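PDB 2WNW: activated BY transcription factor SSRB from Salmonella enterica, which belongs to glycosyl hydrolase family 30 and combines a TIM-barrel domain with a beta-sandwich domain. Local coordinates for residues T214-R222 / A252-N263; D241-A249 / H274-A282. All coordinates share one frame; numbering follows the deposited sequence.

Contact 1 (T214-R222 / A252-N263); sequences TAFAVQYLR and AFADEANYKGIN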
loop_
_atom_site.group_PDB
_atom_site.type_symbol
_atom_site.label_atom_id
_atom_site.label_comp_id
_atom_site.label_asym_id
_atom_site.label_seq_id
_atom_site.Cartn_x
_atom_site.Cartn_y
_atom_site.Cartn_z
ATOM N N THR A 214 0.412 -18.773 -23.213
ATOM C CA THR A 214 1.801 -19.071 -22.903
ATOM C C THR A 214 2.420 -20.018 -23.929
ATOM O O THR A 214 3.595 -19.892 -24.255
ATOM C CB THR A 214 1.961 -19.658 -21.476
ATOM O OG1 THR A 214 1.128 -20.814 -21.326
ATOM C CG2 THR A 214 1.570 -18.616 -20.428
ATOM N N ALA A 215 1.634 -20.958 -24.445
ATOM C CA ALA A 215 2.162 -21.880 -25.449
ATOM C C ALA A 215 2.530 -21.094 -26.706
ATOM O O ALA A 215 3.549 -21.361 -27.344
ATOM C CB ALA A 215 1.129 -22.958 -25.785
ATOM N N PHE A 216 1.705 -20.111 -27.058
ATOM C CA PHE A 216 1.976 -19.312 -28.244
ATOM C C PHE A 216 3.270 -18.531 -28.066
ATOM O O PHE A 216 4.071 -18.420 -28.990
ATOM C CB PHE A 216 0.829 -18.336 -28.521
ATOM C CG PHE A 216 0.958 -17.620 -29.837
ATOM C CD1 PHE A 216 0.671 -18.276 -31.031
ATOM C CD2 PHE A 216 1.409 -16.307 -29.886
ATOM C CE1 PHE A 216 0.836 -17.630 -32.259
ATOM C CE2 PHE A 216 1.578 -15.657 -31.108
ATOM C CZ PHE A 216 1.292 -16.319 -32.294
ATOM N N ALA A 217 3.477 -17.994 -26.868
ATOM C CA ALA A 217 4.682 -17.219 -26.591
ATOM C C ALA A 217 5.947 -18.077 -26.580
ATOM O O ALA A 217 6.938 -17.757 -27.237
ATOM C CB ALA A 217 4.539 -16.502 -25.246
ATOM N N VAL A 218 5.899 -19.178 -25.840
ATOM C CA VAL A 218 7.055 -20.052 -25.687
ATOM C C VAL A 218 7.294 -21.079 -26.789
ATOM O O VAL A 218 8.437 -21.309 -27.184
ATOM C CB VAL A 218 6.983 -20.781 -24.324
ATOM C CG1 VAL A 218 8.162 -21.729 -24.166
ATOM C CG2 VAL A 218 6.965 -19.753 -23.200
ATOM N N GLN A 219 6.230 -21.697 -27.285
ATOM C CA GLN A 219 6.376 -22.711 -28.325
ATOM C C GLN A 219 6.429 -22.165 -29.746
ATOM O O GLN A 219 7.073 -22.757 -30.616
ATOM C CB GLN A 219 5.242 -23.731 -28.219
ATOM C CG GLN A 219 5.315 -24.607 -26.983
ATOM C CD GLN A 219 4.061 -25.429 -26.792
ATOM O OE1 GLN A 219 3.483 -25.930 -27.757
ATOM N NE2 GLN A 219 3.636 -25.581 -25.545
ATOM N N TYR A 220 5.767 -21.038 -29.992
ATOM C CA TYR A 220 5.757 -20.480 -31.338
ATOM C C TYR A 220 6.563 -19.205 -31.562
ATOM O O TYR A 220 7.357 -19.138 -32.500
ATOM C CB TYR A 220 4.315 -20.277 -31.800
ATOM C CG TYR A 220 3.572 -21.585 -31.958
ATOM C CD1 TYR A 220 3.052 -22.254 -30.851
ATOM C CD2 TYR A 220 3.435 -22.181 -33.212
ATOM C CE1 TYR A 220 2.415 -23.488 -30.988
ATOM C CE2 TYR A 220 2.803 -23.411 -33.360
ATOM C CZ TYR A 220 2.295 -24.059 -32.245
ATOM O OH TYR A 220 1.666 -25.274 -32.389
ATOM N N LEU A 221 6.373 -18.196 -30.718
ATOM C CA LEU A 221 7.116 -16.948 -30.893
ATOM C C LEU A 221 8.602 -17.072 -30.577
ATOM O O LEU A 221 9.446 -16.664 -31.373
ATOM C CB LEU A 221 6.507 -15.828 -30.040
ATOM C CG LEU A 221 5.175 -15.250 -30.524
ATOM C CD1 LEU A 221 4.699 -14.171 -29.553
ATOM C CD2 LEU A 221 5.346 -14.658 -31.926
ATOM N N ARG A 222 8.927 -17.635 -29.418
ATOM C CA ARG A 222 10.323 -17.768 -29.023
ATOM C C ARG A 222 11.240 -18.408 -30.069
ATOM O O ARG A 222 12.239 -17.810 -30.460
ATOM C CB ARG A 222 10.426 -18.518 -27.688
ATOM C CG ARG A 222 10.190 -17.623 -26.472
ATOM C CD ARG A 222 11.238 -16.519 -26.414
ATOM N NE ARG A 222 11.006 -15.577 -25.324
ATOM C CZ ARG A 222 11.483 -14.336 -25.299
ATOM N NH1 ARG A 222 12.223 -13.888 -26.305
ATOM N NH2 ARG A 222 11.199 -13.533 -24.283
ATOM N N ALA A 252 0.278 -19.296 -15.109
ATOM C CA ALA A 252 1.283 -19.166 -16.156
ATOM C C ALA A 252 2.691 -19.605 -15.759
ATOM O O ALA A 252 3.319 -20.400 -16.457
ATOM C CB ALA A 252 1.311 -17.726 -16.663
ATOM N N PHE A 253 3.189 -19.102 -14.636
ATOM C CA PHE A 253 4.544 -19.428 -14.219
ATOM C C PHE A 253 4.724 -20.707 -13.408
ATOM O O PHE A 253 5.794 -20.952 -12.859
ATOM C CB PHE A 253 5.148 -18.230 -13.485
ATOM C CG PHE A 253 5.281 -17.007 -14.354
ATOM C CD1 PHE A 253 6.125 -17.014 -15.460
ATOM C CD2 PHE A 253 4.526 -15.869 -14.099
ATOM C CE1 PHE A 253 6.212 -15.904 -16.300
ATOM C CE2 PHE A 253 4.605 -14.757 -14.932
ATOM C CZ PHE A 253 5.449 -14.773 -16.036
ATOM N N ALA A 254 3.683 -21.528 -13.338
ATOM C CA ALA A 254 3.791 -22.788 -12.618
ATOM C C ALA A 254 4.660 -23.693 -13.487
ATOM O O ALA A 254 5.309 -24.618 -12.999
ATOM C CB ALA A 254 2.414 -23.406 -12.427
ATOM N N ASP A 255 4.667 -23.395 -14.784
ATOM C CA ASP A 255 5.434 -24.147 -15.771
ATOM C C ASP A 255 6.824 -23.538 -15.942
ATOM O O ASP A 255 6.957 -22.370 -16.300
ATOM C CB ASP A 255 4.693 -24.129 -17.109
ATOM C CG ASP A 255 5.365 -24.983 -18.164
ATOM O OD1 ASP A 255 6.556 -24.753 -18.461
ATOM O OD2 ASP A 255 4.694 -25.887 -18.704
ATOM N N GLU A 256 7.857 -24.338 -15.695
ATOM C CA GLU A 256 9.235 -23.869 -15.813
ATOM C C GLU A 256 9.562 -23.266 -17.180
ATOM O O GLU A 256 10.297 -22.282 -17.270
ATOM C CB GLU A 256 10.209 -25.016 -15.518
ATOM C CG GLU A 256 11.675 -24.657 -15.735
ATOM C CD GLU A 256 12.614 -25.829 -15.491
ATOM O OE1 GLU A 256 13.818 -25.706 -15.807
ATOM O OE2 GLU A 256 12.151 -26.873 -14.981
ATOM N N ALA A 257 9.024 -23.860 -18.241
ATOM C CA ALA A 257 9.276 -23.368 -19.592
ATOM C C ALA A 257 8.727 -21.955 -19.774
ATOM O O ALA A 257 9.348 -21.118 -20.436
ATOM C CB ALA A 257 8.656 -24.309 -20.616
ATOM N N ASN A 258 7.564 -21.693 -19.185
ATOM C CA ASN A 258 6.950 -20.375 -19.286
ATOM C C ASN A 258 7.763 -19.362 -18.498
ATOM O O ASN A 258 7.988 -18.242 -18.954
ATOM C CB ASN A 258 5.520 -20.402 -18.754
ATOM C CG ASN A 258 4.602 -21.240 -19.609
ATOM O OD1 ASN A 258 4.887 -21.488 -20.783
ATOM N ND2 ASN A 258 3.484 -21.669 -19.035
ATOM N N TYR A 259 8.207 -19.762 -17.312
ATOM C CA TYR A 259 8.998 -18.874 -16.477
ATOM C C TYR A 259 10.244 -18.424 -17.231
ATOM O O TYR A 259 10.605 -17.248 -17.205
ATOM C CB TYR A 259 9.415 -19.578 -15.183
ATOM C CG TYR A 259 10.152 -18.655 -14.242
ATOM C CD1 TYR A 259 9.456 -17.812 -13.376
ATOM C CD2 TYR A 259 11.541 -18.563 -14.278
ATOM C CE1 TYR A 259 10.130 -16.895 -12.570
ATOM C CE2 TYR A 259 12.223 -17.649 -13.480
ATOM C CZ TYR A 259 11.512 -16.818 -12.630
ATOM O OH TYR A 259 12.188 -15.903 -11.855
ATOM N N LYS A 260 10.892 -19.360 -17.915
ATOM C CA LYS A 260 12.103 -19.049 -18.666
ATOM C C LYS A 260 11.877 -18.239 -19.939
ATOM O O LYS A 260 12.720 -17.425 -20.314
ATOM C CB LYS A 260 12.850 -20.338 -19.029
ATOM C CG LYS A 260 13.444 -21.068 -17.839
ATOM C CD LYS A 260 14.228 -22.297 -18.280
ATOM C CE LYS A 260 14.903 -22.972 -17.094
ATOM N NZ LYS A 260 15.696 -24.167 -17.509
ATOM N N GLY A 261 10.740 -18.444 -20.597
ATOM C CA GLY A 261 10.497 -17.740 -21.845
ATOM C C GLY A 261 9.682 -16.461 -21.818
ATOM O O GLY A 261 9.615 -15.758 -22.825
ATOM N N ILE A 262 9.076 -16.145 -20.679
ATOM C CA ILE A 262 8.250 -14.946 -20.567
ATOM C C ILE A 262 8.870 -13.941 -19.594
ATOM O O ILE A 262 9.226 -14.297 -18.472
ATOM C CB ILE A 262 6.833 -15.344 -20.119
ATOM C CG1 ILE A 262 6.208 -16.241 -21.195
ATOM C CG2 ILE A 262 5.984 -14.109 -19.862
ATOM C CD1 ILE A 262 4.878 -16.840 -20.809
ATOM N N ASN A 263 8.985 -12.688 -20.035
ATOM C CA ASN A 263 9.605 -11.621 -19.242
ATOM C C ASN A 263 8.739 -10.997 -18.150
ATOM O O ASN A 263 9.260 -10.414 -17.198
ATOM C CB ASN A 263 10.101 -10.503 -20.164
ATOM C CG ASN A 263 11.051 -11.001 -21.238
ATOM O OD1 ASN A 263 10.641 -11.655 -22.198
ATOM N ND2 ASN A 263 12.333 -10.695 -21.077
#
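Val-218 and Arg-222 of helix 210-227 meet the short helix 256-261 on the outside of a TIM barrel, where the axes of the two short segments pass 9.4 Å apart with their directions 67° apart. Gly-261 makes the closest backbone approach: having no side chain, it lets CG2 of Val-218 come close to its backbone. With CG1 opposite the backbone N (chi1 178°), CG2 of Val-218 lies beside that N, and this methyl is 3.6 Å from OD1 of Asn-258 and 4.1 Å from CG1 of Ile-262, while CG1 reaches the methyl of Ala-257. One turn earlier, the side chains of Thr-214 and Asn-258 cross at about a right angle. OG1 of Thr-214 turns back to the carbonyls of Val-210 and Glu-211 in its own helix, which leaves CG2 to pack against CD1 of Ile-262 and the methyl of Ala-252. The Asn-258 amide is held in turn by its ND2, which donates to the O of Ala-252 at 2.9 Å and so ties the helix to the turn before it. At the other end Arg-222, bent at chi2 (-61°), curls its guanidinium round to the C-terminal end of helix 256-261, while its NH1 bonds to Met-233 O. A single oxygen, O of Gly-261, receives both remaining arms within the guanidinium plane: NE at 2.9 Å on a lone pair, and NH2 at 3.1 Å from above the carbonyl plane.

Contact 2 (D241-A249 / H274-A282); sequences DKDGLVDWA and HFSQIQYLA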
loop_
_atom_site.group_PDB
_atom_site.type_symbol
_atom_site.label_atom_id
_atom_site.label_comp_id
_atom_site.label_asym_id
_atom_site.label_seq_id
_atom_site.Cartn_x
_atom_site.Cartn_y
_atom_site.Cartn_z
ATOM N N ASP A 241 -6.788 -6.212 -17.193
ATOM C CA ASP A 241 -6.944 -5.498 -15.925
ATOM C C ASP A 241 -6.275 -6.118 -14.697
ATOM O O ASP A 241 -6.028 -7.315 -14.642
ATOM C CB ASP A 241 -8.429 -5.255 -15.678
ATOM C CG ASP A 241 -9.107 -4.646 -16.887
ATOM O OD1 ASP A 241 -8.574 -3.648 -17.418
ATOM O OD2 ASP A 241 -10.162 -5.160 -17.313
ATOM N N LYS A 242 -6.001 -5.280 -13.701
ATOM C CA LYS A 242 -5.311 -5.719 -12.496
ATOM C C LYS A 242 -6.024 -6.699 -11.561
ATOM O O LYS A 242 -5.373 -7.350 -10.743
ATOM C CB LYS A 242 -4.841 -4.485 -11.714
ATOM C CG LYS A 242 -3.737 -3.718 -12.439
ATOM C CD LYS A 242 -3.261 -2.500 -11.648
ATOM C CE LYS A 242 -4.168 -1.303 -11.873
ATOM N NZ LYS A 242 -3.772 -0.157 -11.001
ATOM N N ASP A 243 -7.341 -6.825 -11.682
ATOM C CA ASP A 243 -8.085 -7.736 -10.811
ATOM C C ASP A 243 -7.770 -9.225 -11.016
ATOM O O ASP A 243 -7.951 -10.028 -10.100
ATOM C CB ASP A 243 -9.587 -7.495 -10.977
ATOM C CG ASP A 243 -10.075 -7.827 -12.369
ATOM O OD1 ASP A 243 -10.537 -8.969 -12.585
ATOM O OD2 ASP A 243 -9.984 -6.947 -13.251
ATOM N N GLY A 244 -7.290 -9.595 -12.202
ATOM C CA GLY A 244 -6.984 -10.997 -12.459
ATOM C C GLY A 244 -5.500 -11.295 -12.574
ATOM O O GLY A 244 -5.095 -12.379 -13.006
ATOM N N LEU A 245 -4.689 -10.331 -12.163
ATOM C CA LEU A 245 -3.235 -10.428 -12.235
ATOM C C LEU A 245 -2.597 -11.644 -11.544
ATOM O O LEU A 245 -1.869 -12.418 -12.175
ATOM C CB LEU A 245 -2.637 -9.137 -11.673
ATOM C CG LEU A 245 -1.261 -8.660 -12.128
ATOM C CD1 LEU A 245 -1.166 -8.681 -13.643
ATOM C CD2 LEU A 245 -1.042 -7.245 -11.592
ATOM N N VAL A 246 -2.862 -11.812 -10.254
ATOM C CA VAL A 246 -2.273 -12.922 -9.512
ATOM C C VAL A 246 -2.740 -14.297 -9.988
ATOM O O VAL A 246 -1.924 -15.209 -10.151
ATOM C CB VAL A 246 -2.539 -12.777 -7.997
ATOM C CG1 VAL A 246 -1.983 -13.979 -7.249
ATOM C CG2 VAL A 246 -1.885 -11.494 -7.482
ATOM N N ASP A 247 -4.043 -14.449 -10.219
ATOM C CA ASP A 247 -4.584 -15.731 -10.673
ATOM C C ASP A 247 -3.911 -16.209 -11.960
ATOM O O ASP A 247 -3.540 -17.379 -12.086
ATOM C CB ASP A 247 -6.097 -15.636 -10.910
ATOM C CG ASP A 247 -6.883 -15.345 -9.638
ATOM O OD1 ASP A 247 -6.554 -15.924 -8.582
ATOM O OD2 ASP A 247 -7.848 -14.548 -9.701
ATOM N N TRP A 248 -3.766 -15.296 -12.916
ATOM C CA TRP A 248 -3.158 -15.610 -14.205
ATOM C C TRP A 248 -1.673 -15.917 -14.078
ATOM O O TRP A 248 -1.181 -16.903 -14.634
ATOM C CB TRP A 248 -3.357 -14.433 -15.155
ATOM C CG TRP A 248 -3.142 -14.752 -16.597
ATOM C CD1 TRP A 248 -2.016 -14.515 -17.335
ATOM C CD2 TRP A 248 -4.115 -15.274 -17.504
ATOM N NE1 TRP A 248 -2.236 -14.843 -18.652
ATOM C CE2 TRP A 248 -3.517 -15.313 -18.783
ATOM C CE3 TRP A 248 -5.441 -15.707 -17.363
ATOM C CZ2 TRP A 248 -4.200 -15.768 -19.916
ATOM C CZ3 TRP A 248 -6.122 -16.158 -18.491
ATOM C CH2 TRP A 248 -5.499 -16.184 -19.749
ATOM N N ALA A 249 -0.960 -15.067 -13.346
ATOM C CA ALA A 249 0.471 -15.253 -13.151
ATOM C C ALA A 249 0.756 -16.608 -12.506
ATOM O O ALA A 249 1.671 -17.323 -12.917
ATOM C CB ALA A 249 1.030 -14.121 -12.276
ATOM N N HIS A 274 -6.539 -2.162 -7.328
ATOM C CA HIS A 274 -5.987 -3.501 -7.116
ATOM C C HIS A 274 -4.463 -3.484 -7.011
ATOM O O HIS A 274 -3.788 -4.396 -7.485
ATOM C CB HIS A 274 -6.427 -4.430 -8.251
ATOM C CG HIS A 274 -7.897 -4.714 -8.252
ATOM N ND1 HIS A 274 -8.519 -5.407 -7.236
ATOM C CD2 HIS A 274 -8.875 -4.366 -9.123
ATOM C CE1 HIS A 274 -9.816 -5.471 -7.478
ATOM N NE2 HIS A 274 -10.059 -4.847 -8.617
ATOM N N PHE A 275 -3.924 -2.455 -6.365
ATOM C CA PHE A 275 -2.476 -2.320 -6.229
ATOM C C PHE A 275 -1.812 -3.501 -5.520
ATOM O O PHE A 275 -0.678 -3.861 -5.833
ATOM C CB PHE A 275 -2.126 -1.018 -5.489
ATOM C CG PHE A 275 -2.672 0.231 -6.147
ATOM C CD1 PHE A 275 -2.443 0.484 -7.500
ATOM C CD2 PHE A 275 -3.405 1.156 -5.409
ATOM C CE1 PHE A 275 -2.940 1.645 -8.108
ATOM C CE2 PHE A 275 -3.909 2.320 -6.003
ATOM C CZ PHE A 275 -3.676 2.565 -7.358
ATOM N N SER A 276 -2.516 -4.102 -4.565
ATOM C CA SER A 276 -1.969 -5.230 -3.815
ATOM C C SER A 276 -1.541 -6.408 -4.685
ATOM O O SER A 276 -0.611 -7.136 -4.327
ATOM C CB SER A 276 -2.978 -5.711 -2.766
ATOM O OG SER A 276 -3.093 -4.780 -1.706
ATOM N N GLN A 277 -2.206 -6.606 -5.822
ATOM C CA GLN A 277 -1.843 -7.719 -6.693
ATOM C C GLN A 277 -0.521 -7.458 -7.403
ATOM O O GLN A 277 0.230 -8.391 -7.689
ATOM C CB GLN A 277 -2.966 -8.011 -7.696
ATOM C CG GLN A 277 -4.192 -8.615 -7.011
ATOM C CD GLN A 277 -5.149 -9.280 -7.971
ATOM O OE1 GLN A 277 -4.735 -10.006 -8.877
ATOM N NE2 GLN A 277 -6.445 -9.050 -7.768
ATOM N N ILE A 278 -0.229 -6.192 -7.677
ATOM C CA ILE A 278 1.040 -5.845 -8.309
ATOM C C ILE A 278 2.137 -6.118 -7.283
ATOM O O ILE A 278 3.142 -6.764 -7.584
ATOM C CB ILE A 278 1.114 -4.354 -8.682
ATOM C CG1 ILE A 278 -0.011 -3.986 -9.649
ATOM C CG2 ILE A 278 2.466 -4.053 -9.331
ATOM C CD1 ILE A 278 -0.053 -2.508 -9.963
ATOM N N GLN A 279 1.925 -5.631 -6.063
ATOM C CA GLN A 279 2.896 -5.805 -4.986
ATOM C C GLN A 279 3.196 -7.265 -4.658
ATOM O O GLN A 279 4.355 -7.630 -4.445
ATOM C CB GLN A 279 2.421 -5.082 -3.724
ATOM C CG GLN A 279 3.449 -5.095 -2.610
ATOM C CD GLN A 279 3.305 -3.910 -1.688
ATOM O OE1 GLN A 279 2.315 -3.788 -0.964
ATOM N NE2 GLN A 279 4.290 -3.017 -1.717
ATOM N N TYR A 280 2.162 -8.098 -4.622
ATOM C CA TYR A 280 2.353 -9.517 -4.328
ATOM C C TYR A 280 3.249 -10.155 -5.391
ATOM O O TYR A 280 4.171 -10.902 -5.072
ATOM C CB TYR A 280 1.007 -10.251 -4.294
ATOM C CG TYR A 280 1.110 -11.697 -3.842
ATOM C CD1 TYR A 280 1.406 -12.017 -2.516
ATOM C CD2 TYR A 280 0.912 -12.744 -4.741
ATOM C CE1 TYR A 280 1.502 -13.343 -2.096
ATOM C CE2 TYR A 280 1.007 -14.075 -4.332
ATOM C CZ TYR A 280 1.300 -14.367 -3.010
ATOM O OH TYR A 280 1.392 -15.679 -2.601
ATOM N N LEU A 281 2.971 -9.867 -6.659
ATOM C CA LEU A 281 3.775 -10.432 -7.738
ATOM C C LEU A 281 5.187 -9.858 -7.743
ATOM O O LEU A 281 6.140 -10.530 -8.142
ATOM C CB LEU A 281 3.111 -10.184 -9.100
ATOM C CG LEU A 281 1.799 -10.926 -9.386
ATOM C CD1 LEU A 281 1.454 -10.755 -10.863
ATOM C CD2 LEU A 281 1.936 -12.410 -9.056
ATOM N N ALA A 282 5.321 -8.611 -7.304
ATOM C CA ALA A 282 6.630 -7.973 -7.260
ATOM C C ALA A 282 7.503 -8.694 -6.233
ATOM O O ALA A 282 8.720 -8.775 -6.385
ATOM C CB ALA A 282 6.489 -6.502 -6.887
HETATM O O HOH W 1 -6.018 -12.380 -9.532
#
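The imidazole of His-274 carries CB of Asp-243 over one face, a CH-pi contact with CB 3.8 Å from the ring centroid and displaced toward the rim; ND1 of the same ring bonds to Ser-387 of the second subunit. The Phe-275 ring receives NZ of Lys-242 obliquely, 3.5 Å from CE1, and meets His-315 edge-to-face, while CG1 of Val-246 comes to CD2 of the Tyr-280 ring obliquely. The one flat group that is not a ring, the amide of Gln-277, spans the start of helix 245-252. Its OE1 accepts from N of Val-246 at 2.9 Å in an almost straight bond (177°), in the carbonyl plane, and its NE2 donates a hydrogen bond to O of Asp-243, approaching from above that carbonyl's plane. The chain runs extended beyond CG (chi2 -163°), which carries the amide across to this first turn. A water joins OE1 to N of Asp-247, so two backbone N-H groups of the turn are served by one oxygen, directly and through water. Further along, the two helix segments, whose directions differ by 35°, close with aliphatic groups: CD1 of Leu-281 fits between CG of Leu-245 and CB of Ala-249, 3.7 Å from each. Lys-242 lays its CD against CD1 of Ile-278 before NZ reaches a salt bridge with Asp-316. With a donor and an acceptor on one amide, Gln-277 matches both polarities of the helix start, and those bonds fix which way round the amide lies; NE2 also reaches Ser-387 of the second subunit, extending the network into the dimer interface.

Both contacts show how helices pack side by side around the outside of a TIM barrel, and their segments alternate along the chain. Helix 245-252 of contact 2 leads directly into helix 256-261 of contact 1, with Ala-252 ending the first helix and opening the turn that leads to the second, yet the centres of the contacts lie about 19 Å apart and nothing else touches between them. Contact 1 rests inward on strand 234-239, contact 2 on strands 264-268 and 289-294. Their surroundings differ: no other protein chain of the assembly reaches contact 1, whereas contact 2 borders the second subunit. A glycerol, probably from the crystallisation liquor, lies about 4 Å from the side chain of Phe-275.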